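Local coordinates for peroxiredoxin (Clostridioides difficile, PDB 6TSB), which probably acts as a spore-coat peroxiredoxin fused to a chitinase, whose family 18 glycoside hydrolase domain, the part in this chain, hydrolyses the beta-1,4 links of chitin, at residues 55-60 against 79-84; 184-187 against 191-194; 220-225 against 261-266; 286-291 against 295-300. One frame throughout, in Å; residues are numbered along the deposited sequence.

In the fold
All four contacts follow one another in series within the family 18 glycoside hydrolase domain, none overlapping the next. Contacts 1 and 3 share the large, mostly parallel curled sheet, contact 1 through strand 56-64 and contact 3 through strand 254-264, their centres about 27 Å apart. Contact 2 sits on the two short helices that connect strand 174-179 to strand 201-204, its centre about 24 Å from that of contact 3. Contact 4 belongs to a separate three-stranded antiparallel sheet; it and contact 2 lie on opposite sides of the chain's centre, their centres about 47 Å apart. Contacts 3 and 4 both touch the second subunit, consistent with two chains exchanging their later portions.

Contact 1: 55-60 against 79-84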
loop_
_atom_site.group_PDB
_atom_site.type_symbol
_atom_site.label_atom_id
_atom_site.label_comp_id
_atom_site.label_asym_id
_atom_site.label_seq_id
_atom_site.Cartn_x
_atom_site.Cartn_y
_atom_site.Cartn_z
ATOM N N ASP A 55 20.512 8.622 19.449
ATOM C CA ASP A 55 21.442 8.437 20.596
ATOM C C ASP A 55 22.858 8.811 20.149
ATOM O O ASP A 55 23.701 9.130 21.008
ATOM C CB ASP A 55 21.420 6.998 21.126
ATOM C CG ASP A 55 20.083 6.533 21.675
ATOM O OD1 ASP A 55 19.790 6.904 22.810
ATOM O OD2 ASP A 55 19.359 5.801 20.951
ATOM N N ALA A 56 23.130 8.709 18.849
ATOM C CA ALA A 56 24.480 8.923 18.305
ATOM C C ALA A 56 24.428 9.296 16.826
ATOM O O ALA A 56 23.531 8.836 16.081
ATOM C CB ALA A 56 25.303 7.686 18.510
ATOM N N VAL A 57 25.373 10.146 16.456
ATOM C CA VAL A 57 25.634 10.619 15.071
ATOM C C VAL A 57 27.067 10.209 14.728
ATOM O O VAL A 57 27.991 10.335 15.615
ATOM C CB VAL A 57 25.427 12.142 14.937
ATOM C CG1 VAL A 57 23.963 12.497 15.056
ATOM C CG2 VAL A 57 26.232 12.935 15.957
ATOM N N ILE A 58 27.243 9.731 13.504
ATOM C CA ILE A 58 28.558 9.257 13.013
ATOM C C ILE A 58 28.906 10.170 11.850
ATOM O O ILE A 58 28.302 10.008 10.794
ATOM C CB ILE A 58 28.546 7.765 12.615
ATOM C CG1 ILE A 58 28.072 6.848 13.743
ATOM C CG2 ILE A 58 29.924 7.364 12.139
ATOM C CD1 ILE A 58 28.117 5.356 13.401
ATOM N N PHE A 59 29.824 11.112 12.076
ATOM C CA PHE A 59 30.354 12.005 11.016
ATOM C C PHE A 59 31.107 11.166 9.982
ATOM O O PHE A 59 32.052 10.446 10.350
ATOM C CB PHE A 59 31.292 13.067 11.593
ATOM C CG PHE A 59 31.898 13.930 10.517
ATOM C CD1 PHE A 59 31.139 14.901 9.874
ATOM C CD2 PHE A 59 33.210 13.759 10.117
ATOM C CE1 PHE A 59 31.682 15.688 8.868
ATOM C CE2 PHE A 59 33.750 14.539 9.101
ATOM C CZ PHE A 59 32.983 15.494 8.472
ATOM N N ALA A 60 30.764 11.315 8.712
ATOM C CA ALA A 60 31.488 10.682 7.592
ATOM C C ALA A 60 32.034 11.744 6.619
ATOM O O ALA A 60 31.278 12.575 6.118
ATOM C CB ALA A 60 30.532 9.730 6.929
ATOM N N ASN A 79 32.320 20.344 13.212
ATOM C CA ASN A 79 32.161 21.330 14.310
ATOM C C ASN A 79 30.674 21.647 14.452
ATOM O O ASN A 79 30.194 21.698 15.599
ATOM C CB ASN A 79 32.997 22.585 14.079
ATOM C CG ASN A 79 34.479 22.314 14.210
ATOM O OD1 ASN A 79 35.265 22.792 13.396
ATOM N ND2 ASN A 79 34.855 21.543 15.219
ATOM N N GLN A 80 29.969 21.839 13.335
ATOM C CA GLN A 80 28.513 22.131 13.352
ATOM C C GLN A 80 27.805 20.991 14.085
ATOM O O GLN A 80 27.070 21.249 15.044
ATOM C CB GLN A 80 27.972 22.295 11.935
ATOM C CG GLN A 80 26.547 22.828 11.903
ATOM C CD GLN A 80 26.040 23.013 10.500
ATOM O OE1 GLN A 80 26.823 23.202 9.577
ATOM N NE2 GLN A 80 24.729 22.959 10.332
ATOM N N LEU A 81 28.126 19.761 13.707
ATOM C CA LEU A 81 27.496 18.535 14.263
ATOM C C LEU A 81 27.834 18.406 15.753
ATOM O O LEU A 81 26.940 18.016 16.519
ATOM C CB LEU A 81 27.961 17.348 13.416
ATOM C CG LEU A 81 27.428 15.983 13.826
ATOM C CD1 LEU A 81 25.927 15.878 13.565
ATOM C CD2 LEU A 81 28.184 14.906 13.066
ATOM N N LEU A 82 29.039 18.800 16.170
ATOM C CA LEU A 82 29.499 18.727 17.577
ATOM C C LEU A 82 28.681 19.694 18.418
ATOM O O LEU A 82 28.530 19.422 19.619
ATOM C CB LEU A 82 30.991 19.077 17.684
ATOM C CG LEU A 82 31.937 17.904 17.431
ATOM C CD1 LEU A 82 33.363 18.377 17.247
ATOM C CD2 LEU A 82 31.858 16.908 18.567
ATOM N N ALA A 83 28.227 20.792 17.816
ATOM C CA ALA A 83 27.490 21.858 18.523
ATOM C C ALA A 83 26.106 21.351 18.972
ATOM O O ALA A 83 25.582 21.907 19.943
ATOM C CB ALA A 83 27.394 23.068 17.633
ATOM N N LEU A 84 25.543 20.323 18.325
ATOM C CA LEU A 84 24.258 19.693 18.752
ATOM C C LEU A 84 24.331 19.219 20.205
ATOM O O LEU A 84 23.271 19.011 20.772
ATOM C CB LEU A 84 23.905 18.509 17.852
ATOM C CG LEU A 84 23.557 18.881 16.424
ATOM C CD1 LEU A 84 23.148 17.647 15.631
ATOM C CD2 LEU A 84 22.461 19.941 16.411
#
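Leu81 reaches from its helix toward the strand and meets Val57 tip to tip, its CD1 methyl 3.8 Å from Val57 CG2. The same valine methyl also lies 3.9 Å from Leu81 CG, so it sits close to the fork of the leucine rather than against one branch alone. The leucine gets there with CG anti to its backbone N (chi1 180°), which extends the side chain away from the helix and sets the two methyls against alternate residues of the strand. CD2 is the second branch: it lies 3.9 Å from Phe59 CB and comes to the edge of the phenyl ring, near its plane. The contact is wholly apolar, and all three side chains are buried. Val57 and Phe59 share one side of the strand, while Ile58 between them points the other way. Phe59 carries on past Leu81 to pack on Phe77 and Leu78 of the same helix. This is the helix-on-strand packing of a beta-alpha-beta crossover in the TIM barrel: helix 75-83 covers strand 56-64 on the way to the parallel strand 92-98, where Leu82 and Val57 both touch Val93, while Val57 also meets Val42 of strand 37-43.

Contact 2: 184-187 against 191-194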
loop_
_atom_site.group_PDB
_atom_site.type_symbol
_atom_site.label_atom_id
_atom_site.label_comp_id
_atom_site.label_asym_id
_atom_site.label_seq_id
_atom_site.Cartn_x
_atom_site.Cartn_y
_atom_site.Cartn_z
ATOM N N GLY A 184 32.310 -14.383 2.751
ATOM C CA GLY A 184 33.582 -13.739 2.376
ATOM C C GLY A 184 34.134 -12.842 3.475
ATOM O O GLY A 184 35.345 -12.944 3.735
ATOM N N TYR A 185 33.306 -11.982 4.090
ATOM C CA TYR A 185 33.754 -11.008 5.122
ATOM C C TYR A 185 34.134 -11.795 6.389
ATOM O O TYR A 185 35.142 -11.462 7.049
ATOM C CB TYR A 185 32.720 -9.890 5.383
ATOM C CG TYR A 185 33.180 -8.824 6.358
ATOM C CD1 TYR A 185 33.119 -9.042 7.726
ATOM C CD2 TYR A 185 33.708 -7.606 5.933
ATOM C CE1 TYR A 185 33.576 -8.099 8.633
ATOM C CE2 TYR A 185 34.159 -6.645 6.835
ATOM C CZ TYR A 185 34.113 -6.906 8.184
ATOM O OH TYR A 185 34.560 -6.010 9.098
ATOM N N ILE A 186 33.376 -12.824 6.748
ATOM C CA ILE A 186 33.637 -13.532 8.031
ATOM C C ILE A 186 34.937 -14.339 7.939
ATOM O O ILE A 186 35.646 -14.408 8.979
ATOM C CB ILE A 186 32.431 -14.372 8.457
ATOM C CG1 ILE A 186 31.308 -13.434 8.904
ATOM C CG2 ILE A 186 32.814 -15.365 9.557
ATOM C CD1 ILE A 186 29.959 -13.883 8.482
ATOM N N ASN A 187 35.244 -14.882 6.761
ATOM C CA ASN A 187 36.388 -15.805 6.523
ATOM C C ASN A 187 37.643 -15.064 6.028
ATOM O O ASN A 187 38.726 -15.600 6.270
ATOM C CB ASN A 187 36.028 -16.904 5.511
ATOM C CG ASN A 187 34.887 -17.794 5.976
ATOM O OD1 ASN A 187 34.736 -18.095 7.167
ATOM N ND2 ASN A 187 34.042 -18.181 5.036
ATOM N N GLU A 191 38.213 -11.268 11.899
ATOM C CA GLU A 191 38.194 -12.315 12.934
ATOM C C GLU A 191 37.088 -11.866 13.866
ATOM O O GLU A 191 37.406 -11.194 14.855
ATOM C CB GLU A 191 39.542 -12.446 13.665
ATOM C CG GLU A 191 40.738 -12.813 12.780
ATOM C CD GLU A 191 42.037 -12.991 13.570
ATOM O OE1 GLU A 191 42.484 -12.021 14.250
ATOM O OE2 GLU A 191 42.588 -14.121 13.559
ATOM N N ILE A 192 35.840 -12.190 13.518
ATOM C CA ILE A 192 34.640 -11.694 14.256
ATOM C C ILE A 192 34.817 -11.977 15.740
ATOM O O ILE A 192 34.545 -11.072 16.557
ATOM C CB ILE A 192 33.343 -12.337 13.745
ATOM C CG1 ILE A 192 33.128 -12.099 12.248
ATOM C CG2 ILE A 192 32.157 -11.878 14.598
ATOM C CD1 ILE A 192 33.254 -10.653 11.810
ATOM N N ASP A 193 35.253 -13.185 16.097
ATOM C CA ASP A 193 35.348 -13.600 17.527
ATOM C C ASP A 193 36.497 -12.854 18.217
ATOM O O ASP A 193 36.428 -12.673 19.416
ATOM C CB ASP A 193 35.470 -15.123 17.684
ATOM C CG ASP A 193 36.762 -15.739 17.166
ATOM O OD1 ASP A 193 37.189 -15.410 16.023
ATOM O OD2 ASP A 193 37.343 -16.543 17.916
ATOM N N LYS A 194 37.541 -12.467 17.488
ATOM C CA LYS A 194 38.694 -11.711 18.062
ATOM C C LYS A 194 38.341 -10.217 18.214
ATOM O O LYS A 194 38.644 -9.667 19.294
ATOM C CB LYS A 194 39.955 -11.929 17.218
ATOM C CG LYS A 194 40.541 -13.331 17.280
ATOM C CD LYS A 194 41.154 -13.640 18.634
ATOM C CE LYS A 194 40.540 -14.836 19.337
ATOM N NZ LYS A 194 41.282 -16.079 19.025
HETATM O O HOH W 1 35.695 -14.616 11.596
#
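Ile192 supplies the apolar half of this contact and touches two successive residues of the preceding helix. Its CD1 methyl comes to the edge of the Tyr185 ring, near the ring plane, 4.1 Å from Tyr185 CE1, and the two side chains run at about a right angle. Further back, Ile192 CG1 lies 4.0 Å from Ile186 CG1, so the two isoleucines meet through their methylene groups. The tyrosine holds its CG anti to the backbone N (chi1 -176°), which brings the far part of its ring close to Ile192 although its CB does not point there.

Helices 183-188 and 192-195 belong to the connection between the parallel barrel strands 174-179 and 201-204, and the contact packs the start of the second short helix against the first. Helix 237-246 adds Leu244 to the surroundings of Ile192 and Asn243 to those of Ile186, while Phe158 of helix 154-169 touches the tyrosine. A bound diethylene glycol fragment also lies about 4 Å from the Tyr185 side chain.

The polar link is indirect. One water donates to Ile186 O at 2.6 Å and accepts from Ile192 N at 3.1 Å, giving a partner to an N-H in the opening turn of helix 192-195. Ile186 O has a second donor in Arg155 NH2. Just before that turn, Glu191 occupies the N-cap position; its backbone O receives a weak bond from Lys194 N, and its OE1 pairs with Thr159 OG1.

Contact 3: 220-225 against 261-266; sequences KHQANL and YGRLGA
Gln222 faces strand 261-264 and carries nearly all of the contact with Tyr261 and Arg263. From CB the chain leaves with CG between the backbone N and the carbonyl carbon (chi1 77°), the crowded position, and a bend at the next bond carries the amide to the strand. CD comes to rest 4.0 Å from Arg263 CB, the glutamine and arginine side chains crossing at about a right angle. OE1 lies 3.4 Å from Tyr261 CE2, approaching the ring obliquely, with the amide and ring planes 62° apart; it also stands at the edge of the Arg263 guanidinium, near its plane. The hydrogen bond of OE1 is to Asp208 N. NE2 lies 3.3 Å from Tyr261 O.

Asp208 is the hub of this corner: its OD1 takes a salt bridge from Arg263 NE and hydrogen-bonds Tyr261 OH as well, so one carboxylate oxygen ties together the two residues that flank the amide. The arginine is fixed further by its NH1, which donates to Gly265 O at 3.0 Å with an N-H...O angle of 168°, the acceptor lying in the guanidinium plane. Beside it a water accepts from Gly265 N at 3.0 Å and lies within reach of Lys220 O. From the second subunit Ser307 OG bonds Gln222 N and Tyr336 packs on Tyr261. Tyr207 and Asp208 belong to the Met-Ser-Tyr-Asp motif of family 18 chitinases beyond strand 201-204; Tyr261 of strand 254-264 meets both, about 4 Å from a bound diethylene glycol, probably on the substrate-binding side of the barrel.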
loop_
_atom_site.group_PDB
_atom_site.type_symbol
_atom_site.label_atom_id
_atom_site.label_comp_id
_atom_site.label_asym_id
_atom_site.label_seq_id
_atom_site.Cartn_x
_atom_site.Cartn_y
_atom_site.Cartn_z
ATOM N N LYS A 220 17.013 -6.732 -8.383
ATOM C CA LYS A 220 16.613 -7.486 -7.173
ATOM C C LYS A 220 16.624 -6.496 -6.003
ATOM O O LYS A 220 16.998 -5.324 -6.248
ATOM C CB LYS A 220 17.572 -8.659 -6.949
ATOM C CG LYS A 220 17.894 -9.517 -8.168
ATOM C CD LYS A 220 16.708 -10.248 -8.766
ATOM C CE LYS A 220 16.990 -11.704 -9.081
ATOM N NZ LYS A 220 16.536 -12.584 -7.978
ATOM N N HIS A 221 16.250 -6.946 -4.800
ATOM C CA HIS A 221 16.326 -6.152 -3.545
ATOM C C HIS A 221 17.782 -5.952 -3.115
ATOM O O HIS A 221 18.607 -6.901 -3.269
ATOM C CB HIS A 221 15.582 -6.810 -2.385
ATOM C CG HIS A 221 14.180 -7.163 -2.713
ATOM N ND1 HIS A 221 13.286 -6.225 -3.170
ATOM C CD2 HIS A 221 13.518 -8.338 -2.640
ATOM C CE1 HIS A 221 12.122 -6.802 -3.363
ATOM N NE2 HIS A 221 12.236 -8.101 -3.036
ATOM N N GLN A 222 18.049 -4.759 -2.575
ATOM C CA GLN A 222 19.365 -4.298 -2.060
ATOM C C GLN A 222 19.471 -4.609 -0.559
ATOM O O GLN A 222 20.618 -4.721 -0.109
ATOM C CB GLN A 222 19.566 -2.801 -2.341
ATOM C CG GLN A 222 18.790 -1.863 -1.411
ATOM C CD GLN A 222 19.527 -0.567 -1.132
ATOM O OE1 GLN A 222 20.748 -0.540 -1.016
ATOM N NE2 GLN A 222 18.797 0.529 -0.988
ATOM N N ALA A 223 18.345 -4.719 0.171
ATOM C CA ALA A 223 18.281 -4.813 1.656
ATOM C C ALA A 223 17.121 -5.726 2.141
ATOM O O ALA A 223 16.527 -5.463 3.229
ATOM C CB ALA A 223 18.168 -3.429 2.237
ATOM N N ASN A 224 16.850 -6.818 1.421
ATOM C CA ASN A 224 15.798 -7.803 1.795
ATOM C C ASN A 224 16.055 -8.292 3.223
ATOM O O ASN A 224 17.199 -8.674 3.529
ATOM C CB ASN A 224 15.682 -8.914 0.754
ATOM C CG ASN A 224 16.980 -9.639 0.469
ATOM O OD1 ASN A 224 17.784 -9.208 -0.377
ATOM N ND2 ASN A 224 17.142 -10.792 1.107
ATOM N N LEU A 225 15.056 -8.236 4.103
ATOM C CA LEU A 225 15.270 -8.701 5.498
ATOM C C LEU A 225 15.353 -10.244 5.481
ATOM O O LEU A 225 16.288 -10.781 6.112
ATOM C CB LEU A 225 14.171 -8.165 6.409
ATOM C CG LEU A 225 14.239 -8.630 7.859
ATOM C CD1 LEU A 225 15.572 -8.266 8.505
ATOM C CD2 LEU A 225 13.078 -8.074 8.678
ATOM N N TYR A 261 18.228 5.502 0.957
ATOM C CA TYR A 261 18.271 5.680 -0.508
ATOM C C TYR A 261 17.652 4.435 -1.128
ATOM O O TYR A 261 17.484 3.452 -0.393
ATOM C CB TYR A 261 19.701 5.840 -1.030
ATOM C CG TYR A 261 20.639 4.699 -0.715
ATOM C CD1 TYR A 261 21.253 4.607 0.520
ATOM C CD2 TYR A 261 20.941 3.736 -1.664
ATOM C CE1 TYR A 261 22.115 3.565 0.822
ATOM C CE2 TYR A 261 21.819 2.703 -1.393
ATOM C CZ TYR A 261 22.396 2.613 -0.136
ATOM O OH TYR A 261 23.255 1.605 0.178
ATOM N N GLY A 262 17.339 4.522 -2.420
ATOM C CA GLY A 262 16.915 3.416 -3.290
ATOM C C GLY A 262 18.027 3.049 -4.234
ATOM O O GLY A 262 18.802 3.944 -4.564
ATOM N N ARG A 263 18.116 1.776 -4.626
ATOM C CA ARG A 263 19.102 1.301 -5.625
ATOM C C ARG A 263 18.399 0.389 -6.631
ATOM O O ARG A 263 17.441 -0.280 -6.235
ATOM C CB ARG A 263 20.261 0.575 -4.938
ATOM C CG ARG A 263 21.181 -0.180 -5.890
ATOM C CD ARG A 263 22.357 -0.888 -5.227
ATOM N NE ARG A 263 23.279 -0.003 -4.521
ATOM C CZ ARG A 263 24.220 0.746 -5.099
ATOM N NH1 ARG A 263 24.383 0.740 -6.414
ATOM N NH2 ARG A 263 24.991 1.514 -4.354
ATOM N N LEU A 264 18.872 0.413 -7.882
ATOM C CA LEU A 264 18.585 -0.566 -8.961
ATOM C C LEU A 264 19.931 -0.957 -9.588
ATOM O O LEU A 264 20.472 -0.183 -10.413
ATOM C CB LEU A 264 17.617 0.053 -9.979
ATOM C CG LEU A 264 17.154 -0.863 -11.115
ATOM C CD1 LEU A 264 16.262 -1.977 -10.588
ATOM C CD2 LEU A 264 16.429 -0.069 -12.202
ATOM N N GLY A 265 20.491 -2.081 -9.135
ATOM C CA GLY A 265 21.792 -2.609 -9.585
ATOM C C GLY A 265 22.926 -1.652 -9.279
ATOM O O GLY A 265 22.729 -0.749 -8.479
ATOM N N ALA A 266 24.070 -1.832 -9.934
ATOM C CA ALA A 266 25.298 -1.029 -9.723
ATOM C C ALA A 266 25.082 0.409 -10.213
ATOM O O ALA A 266 25.777 1.302 -9.725
ATOM C CB ALA A 266 26.468 -1.678 -10.431
HETATM O O HOH W 2 18.766 -2.880 -6.838
#

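Contact 4: 286-291 against 295-300; sequences EYRFDN and VPYLVK
A beta hairpin pairs strand 286-290 with strand 295-300, and the two run antiparallel with 140° between their directions. Backbone bonds hold Glu286 to Val299 and Arg288 to Tyr297, the first through Glu286 N and Val299 O at 2.8 Å; the bonds between Asp290 and Val295 are longer. On the face carrying Arg288, Tyr297 and Val299, the Arg288 CB hydrogens sit over the tyrosine ring in a CH-pi contact, CB 3.4 Å from the Tyr297 ring centroid. With CG between the backbone N and the carbonyl carbon (chi1 70°), the tyrosine ring lies across the partner strand. Arg288 bends at chi2 and lays its guanidinium against Val299, whose CG2 lies 3.5 Å above the plane of the Arg288 group, over its centre. Water links Tyr297 OH at 3.0 Å to Phe289 O at 3.2 Å.

With strand 303-307 the hairpin forms a three-stranded antiparallel meander, where Phe304 meets the Tyr297 ring at a shallow angle. Lying along the chain between barrel strands 254-264 and 328-332, the meander is consistent with the insertion domain of many family 18 chitinases.

The opposite face holds Tyr287, Phe289, Pro296 and Leu298. Val295 O lies 3.8 Å above the Phe289 ring plane, over its centre, and Tyr287 OH comes 3.9 Å from Pro296 CB while hydrogen-bonding Asp310. At the hairpin's end Asp290 OD2 bonds Ser228 and His221 of the second subunit.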
loop_
_atom_site.group_PDB
_atom_site.type_symbol
_atom_site.label_atom_id
_atom_site.label_comp_id
_atom_site.label_asym_id
_atom_site.label_seq_id
_atom_site.Cartn_x
_atom_site.Cartn_y
_atom_site.Cartn_z
ATOM N N GLU A 286 -1.708 11.383 -0.870
ATOM C CA GLU A 286 -1.142 10.233 -0.126
ATOM C C GLU A 286 -2.222 9.151 -0.012
ATOM O O GLU A 286 -3.378 9.489 0.325
ATOM C CB GLU A 286 -0.599 10.732 1.215
ATOM C CG GLU A 286 0.660 10.007 1.662
ATOM C CD GLU A 286 1.759 10.885 2.231
ATOM O OE1 GLU A 286 1.660 12.130 2.131
ATOM O OE2 GLU A 286 2.723 10.313 2.762
ATOM N N TYR A 287 -1.849 7.907 -0.314
ATOM C CA TYR A 287 -2.704 6.696 -0.231
ATOM C C TYR A 287 -2.793 6.246 1.235
ATOM O O TYR A 287 -1.732 6.063 1.874
ATOM C CB TYR A 287 -2.127 5.610 -1.137
ATOM C CG TYR A 287 -2.893 4.317 -1.137
ATOM C CD1 TYR A 287 -2.720 3.390 -0.119
ATOM C CD2 TYR A 287 -3.785 4.010 -2.155
ATOM C CE1 TYR A 287 -3.395 2.180 -0.125
ATOM C CE2 TYR A 287 -4.486 2.811 -2.165
ATOM C CZ TYR A 287 -4.290 1.890 -1.146
ATOM O OH TYR A 287 -4.962 0.698 -1.135
ATOM N N ARG A 288 -4.021 6.103 1.752
ATOM C CA ARG A 288 -4.337 5.601 3.121
ATOM C C ARG A 288 -5.354 4.454 3.023
ATOM O O ARG A 288 -6.048 4.336 1.979
ATOM C CB ARG A 288 -4.898 6.728 3.997
ATOM C CG ARG A 288 -3.952 7.896 4.230
ATOM C CD ARG A 288 -2.923 7.585 5.296
ATOM N NE ARG A 288 -1.814 8.532 5.261
ATOM C CZ ARG A 288 -1.710 9.632 6.004
ATOM N NH1 ARG A 288 -2.658 9.958 6.870
ATOM N NH2 ARG A 288 -0.649 10.410 5.867
ATOM N N PHE A 289 -5.446 3.631 4.068
ATOM C CA PHE A 289 -6.361 2.455 4.142
ATOM C C PHE A 289 -7.007 2.359 5.539
ATOM O O PHE A 289 -6.318 2.381 6.607
ATOM C CB PHE A 289 -5.658 1.154 3.715
ATOM C CG PHE A 289 -6.602 0.114 3.174
ATOM C CD1 PHE A 289 -7.336 -0.684 4.035
ATOM C CD2 PHE A 289 -6.806 -0.018 1.812
ATOM C CE1 PHE A 289 -8.232 -1.615 3.541
ATOM C CE2 PHE A 289 -7.708 -0.944 1.311
ATOM C CZ PHE A 289 -8.421 -1.740 2.176
ATOM N N ASP A 290 -8.338 2.248 5.532
ATOM C CA ASP A 290 -9.164 1.921 6.718
ATOM C C ASP A 290 -9.322 0.402 6.731
ATOM O O ASP A 290 -10.034 -0.121 5.866
ATOM C CB ASP A 290 -10.474 2.699 6.660
ATOM C CG ASP A 290 -11.202 2.811 7.981
ATOM O OD1 ASP A 290 -11.036 1.889 8.829
ATOM O OD2 ASP A 290 -11.932 3.830 8.150
ATOM N N ASN A 291 -8.620 -0.275 7.646
ATOM C CA ASN A 291 -8.605 -1.762 7.786
ATOM C C ASN A 291 -9.843 -2.276 8.539
ATOM O O ASN A 291 -10.154 -3.493 8.385
ATOM C CB ASN A 291 -7.308 -2.226 8.454
ATOM C CG ASN A 291 -6.197 -2.281 7.435
ATOM O OD1 ASN A 291 -5.317 -1.424 7.422
ATOM N ND2 ASN A 291 -6.296 -3.232 6.527
ATOM N N VAL A 295 -11.750 -0.322 3.063
ATOM C CA VAL A 295 -11.757 0.483 1.806
ATOM C C VAL A 295 -10.573 1.456 1.759
ATOM O O VAL A 295 -10.150 1.976 2.795
ATOM C CB VAL A 295 -13.073 1.266 1.657
ATOM C CG1 VAL A 295 -14.220 0.315 1.382
ATOM C CG2 VAL A 295 -13.364 2.174 2.849
ATOM N N PRO A 296 -10.020 1.751 0.554
ATOM C CA PRO A 296 -8.960 2.756 0.410
ATOM C C PRO A 296 -9.488 4.192 0.448
ATOM O O PRO A 296 -10.669 4.386 0.265
ATOM C CB PRO A 296 -8.376 2.488 -0.978
ATOM C CG PRO A 296 -9.553 1.897 -1.742
ATOM C CD PRO A 296 -10.314 1.072 -0.724
ATOM N N TYR A 297 -8.600 5.145 0.695
ATOM C CA TYR A 297 -8.903 6.592 0.638
ATOM C C TYR A 297 -7.601 7.361 0.416
ATOM O O TYR A 297 -6.526 6.746 0.476
ATOM C CB TYR A 297 -9.668 7.016 1.896
ATOM C CG TYR A 297 -8.921 7.037 3.212
ATOM C CD1 TYR A 297 -8.559 5.872 3.880
ATOM C CD2 TYR A 297 -8.652 8.248 3.840
ATOM C CE1 TYR A 297 -7.915 5.917 5.115
ATOM C CE2 TYR A 297 -8.009 8.312 5.067
ATOM C CZ TYR A 297 -7.640 7.144 5.716
ATOM O OH TYR A 297 -7.009 7.245 6.933
ATOM N N LEU A 298 -7.714 8.663 0.157
ATOM C CA LEU A 298 -6.573 9.581 -0.068
ATOM C C LEU A 298 -6.648 10.761 0.910
ATOM O O LEU A 298 -7.776 11.266 1.163
ATOM C CB LEU A 298 -6.598 10.093 -1.511
ATOM C CG LEU A 298 -6.667 9.027 -2.601
ATOM C CD1 LEU A 298 -6.325 9.629 -3.957
ATOM C CD2 LEU A 298 -5.759 7.850 -2.297
ATOM N N VAL A 299 -5.481 11.181 1.415
ATOM C CA VAL A 299 -5.308 12.434 2.207
ATOM C C VAL A 299 -4.413 13.394 1.412
ATOM O O VAL A 299 -3.604 12.923 0.580
ATOM C CB VAL A 299 -4.750 12.166 3.621
ATOM C CG1 VAL A 299 -5.729 11.364 4.473
ATOM C CG2 VAL A 299 -3.389 11.489 3.587
ATOM N N LYS A 300 -4.604 14.693 1.642
ATOM C CA LYS A 300 -3.717 15.785 1.159
ATOM C C LYS A 300 -3.921 17.006 2.060
ATOM O O LYS A 300 -5.098 17.438 2.191
ATOM C CB LYS A 300 -4.009 16.130 -0.303
ATOM C CG LYS A 300 -2.825 16.725 -1.046
ATOM C CD LYS A 300 -3.222 17.544 -2.243
ATOM C CE LYS A 300 -2.027 18.120 -2.973
ATOM N NZ LYS A 300 -2.399 18.545 -4.343
HETATM O O HOH W 3 -7.292 4.723 8.530
#